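Local coordinates for protein ICP27 (Human herpesvirus 1, PDB 5BQK) that regulates viral gene expression, inhibits cellular splicing and mediates nuclear export of viral intronless mRNAs, with this chain comprising its zinc-binding C-terminal domain, at residues A144-L149 with I191-A196. Sequence-based numbering, arbitrary orientation.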
ATOM      1  N   ALA A 144       8.258  -1.508   4.966  1.00 25.24           N
ATOM      2  CA  ALA A 144       7.746  -1.012   3.676  1.00 25.65           C
ATOM      3  C   ALA A 144       7.160  -2.169   2.856  1.00 25.43           C
ATOM      4  O   ALA A 144       6.054  -2.057   2.334  1.00 24.96           O
ATOM      5  CB  ALA A 144       8.910  -0.348   2.861  1.00 25.38           C
ATOM      6  N   VAL A 145       7.927  -3.264   2.733  1.00 27.85           N
ATOM      7  CA  VAL A 145       7.466  -4.458   2.012  1.00 27.33           C
ATOM      8  C   VAL A 145       6.201  -4.944   2.751  1.00 25.22           C
ATOM      9  O   VAL A 145       5.206  -5.264   2.163  1.00 24.91           O
ATOM     10  CB  VAL A 145       8.398  -5.669   2.007  1.00 30.52           C
ATOM     11  CG1 VAL A 145       7.878  -6.683   0.876  1.00 31.33           C
ATOM     12  CG2 VAL A 145       9.819  -5.366   1.862  1.00 28.97           C
ATOM     13  N   LEU A 146       6.273  -4.985   4.068  1.00 25.46           N
ATOM     14  CA  LEU A 146       5.162  -5.463   4.895  1.00 24.66           C
ATOM     15  C   LEU A 146       3.883  -4.718   4.585  1.00 25.24           C
ATOM     16  O   LEU A 146       2.854  -5.328   4.273  1.00 26.47           O
ATOM     17  CB  LEU A 146       5.510  -5.394   6.365  1.00 24.16           C
ATOM     18  CG  LEU A 146       4.343  -5.383   7.336  1.00 20.14           C
ATOM     19  CD1 LEU A 146       3.651  -6.790   7.318  1.00 23.70           C
ATOM     20  CD2 LEU A 146       4.894  -5.107   8.727  1.00 26.18           C
ATOM     21  N   ASP A 147       3.918  -3.400   4.680  1.00 26.50           N
ATOM     22  CA  ASP A 147       2.733  -2.594   4.441  1.00 26.30           C
ATOM     23  C   ASP A 147       2.319  -2.676   2.982  1.00 24.73           C
ATOM     24  O   ASP A 147       1.158  -2.595   2.650  1.00 26.01           O
ATOM     25  CB  ASP A 147       3.084  -1.113   4.740  1.00 27.86           C
ATOM     26  CG  ASP A 147       3.062  -0.759   6.244  1.00 31.48           C
ATOM     27  OD1 ASP A 147       2.519  -1.555   7.033  1.00 32.00           O
ATOM     28  OD2 ASP A 147       3.567   0.363   6.629  1.00 33.75           O
ATOM     29  N   ASN A 148       3.266  -2.732   2.065  1.00 23.40           N
ATOM     30  CA  ASN A 148       2.858  -2.859   0.667  1.00 23.12           C
ATOM     31  C   ASN A 148       2.017  -4.159   0.468  1.00 23.38           C
ATOM     32  O   ASN A 148       0.917  -4.194  -0.144  1.00 22.53           O
ATOM     33  CB  ASN A 148       4.098  -2.844  -0.295  1.00 24.56           C
ATOM     34  CG  ASN A 148       3.693  -2.369  -1.734  1.00 28.17           C
ATOM     35  OD1 ASN A 148       2.605  -1.923  -1.871  1.00 36.95           O
ATOM     36  ND2 ASN A 148       4.557  -2.463  -2.752  1.00 26.88           N
ATOM     37  N   LEU A 149       2.512  -5.224   1.025  1.00 22.83           N
ATOM     38  CA  LEU A 149       1.860  -6.557   0.734  1.00 23.52           C
ATOM     39  C   LEU A 149       0.498  -6.624   1.465  1.00 24.12           C
ATOM     40  O   LEU A 149      -0.527  -7.113   0.911  1.00 25.28           O
ATOM     41  CB  LEU A 149       2.837  -7.678   1.094  1.00 21.70           C
ATOM     42  CG  LEU A 149       4.014  -8.000   0.157  1.00 22.25           C
ATOM     43  CD1 LEU A 149       4.970  -9.108   0.731  1.00 21.32           C
ATOM     44  CD2 LEU A 149       3.519  -8.433  -1.135  1.00 23.05           C
ATOM     45  N   ILE A 191       6.642 -12.983  10.052  1.00 28.28           N
ATOM     46  CA  ILE A 191       8.064 -12.734  10.142  1.00 26.25           C
ATOM     47  C   ILE A 191       8.400 -11.243   9.813  1.00 27.04           C
ATOM     48  O   ILE A 191       9.245 -10.645  10.467  1.00 27.76           O
ATOM     49  CB  ILE A 191       8.836 -13.659   9.211  1.00 27.53           C
ATOM     50  CG1 ILE A 191       8.738 -15.130   9.662  1.00 28.04           C
ATOM     51  CG2 ILE A 191      10.309 -13.241   9.043  1.00 25.32           C
ATOM     52  CD1 ILE A 191       9.338 -15.402  11.110  1.00 26.71           C
ATOM     53  N   LEU A 192       7.755 -10.672   8.786  1.00 25.62           N
ATOM     54  CA  LEU A 192       8.056  -9.319   8.407  1.00 24.87           C
ATOM     55  C   LEU A 192       7.569  -8.362   9.480  1.00 24.90           C
ATOM     56  O   LEU A 192       8.248  -7.357   9.707  1.00 24.73           O
ATOM     57  CB  LEU A 192       7.400  -8.919   7.036  1.00 25.20           C
ATOM     58  CG  LEU A 192       8.052  -9.449   5.750  1.00 26.83           C
ATOM     59  CD1 LEU A 192       7.182  -9.009   4.546  1.00 25.04           C
ATOM     60  CD2 LEU A 192       9.532  -9.033   5.609  1.00 27.09           C
ATOM     61  N   ALA A 193       6.379  -8.626  10.103  1.00 25.18           N
ATOM     62  CA  ALA A 193       5.937  -7.830  11.216  1.00 25.12           C
ATOM     63  C   ALA A 193       6.869  -7.907  12.414  1.00 26.81           C
ATOM     64  O   ALA A 193       7.149  -6.850  13.006  1.00 27.13           O
ATOM     65  CB  ALA A 193       4.463  -8.159  11.610  1.00 28.07           C
ATOM     66  N   ARG A 194       7.370  -9.116  12.776  1.00 25.84           N
ATOM     67  CA  ARG A 194       8.340  -9.184  13.868  1.00 27.37           C
ATOM     68  C   ARG A 194       9.506  -8.332  13.483  1.00 28.35           C
ATOM     69  O   ARG A 194      10.026  -7.616  14.334  1.00 31.31           O
ATOM     70  CB  ARG A 194       8.842 -10.621  14.159  1.00 25.25           C
ATOM     71  CG  ARG A 194       7.767 -11.407  14.821  1.00 29.57           C
ATOM     72  CD  ARG A 194       7.955 -12.893  14.726  1.00 28.19           C
ATOM     73  NE  ARG A 194       9.130 -13.357  15.443  1.00 24.89           N
ATOM     74  CZ  ARG A 194       9.166 -13.660  16.757  1.00 29.01           C
ATOM     75  NH1 ARG A 194       8.087 -13.596  17.533  1.00 30.55           N
ATOM     76  NH2 ARG A 194      10.301 -14.119  17.278  1.00 28.08           N
ATOM     77  N   LEU A 195       9.987  -8.473  12.232  1.00 28.19           N
ATOM     78  CA  LEU A 195      11.255  -7.858  11.894  1.00 28.34           C
ATOM     79  C   LEU A 195      11.065  -6.327  11.870  1.00 28.02           C
ATOM     80  O   LEU A 195      11.938  -5.610  12.329  1.00 28.84           O
ATOM     81  CB  LEU A 195      11.795  -8.334  10.517  1.00 29.71           C
ATOM     82  CG  LEU A 195      13.064  -7.697  10.003  1.00 30.07           C
ATOM     83  CD1 LEU A 195      14.115  -7.837  11.096  1.00 29.49           C
ATOM     84  CD2 LEU A 195      13.517  -8.324   8.608  1.00 26.15           C
ATOM     85  N   ALA A 196       9.940  -5.846  11.347  1.00 27.00           N
ATOM     86  CA  ALA A 196       9.652  -4.410  11.306  1.00 28.50           C
ATOM     87  C   ALA A 196       9.559  -3.806  12.737  1.00 29.88           C
ATOM     88  O   ALA A 196      10.007  -2.662  12.975  1.00 27.81           O
ATOM     89  CB  ALA A 196       8.303  -4.139  10.545  1.00 26.98           C
TER
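L146 and L192 carry most of the interface between helices 142-163 and 184-201, with L146 CB 4.1 Å from L192 CB. With CG of L146 anti to the backbone N (chi1 159°), the isobutyl group reaches over the other helix, where its CD2 lies 3.8 Å from A193 CA and 4.0 Å from A196 CB. A193 and A196, three residues apart and so about one turn from each other on the same side of helix 184-201, offer a low surface on which this methyl settles close to the backbone. L192 answers in the other direction: its CD1 comes within 4.1 Å of L146 CA. The segments run roughly antiparallel, at 138° with axes 9.4 Å apart, and join two helices of the alpha-helical C-terminal domain through purely apolar packing, away from the zinc site. The same CD1 is more loosely met by its other neighbours, V145 CB and L149 CD1, each at 4.4 Å; V145 and L149 also pack on helix 108-127, which covers this buried side. On the other flank, L146 and A196 are partly exposed, and neighbouring D147 turns to salt bridges with R104 and with R154 of the second subunit.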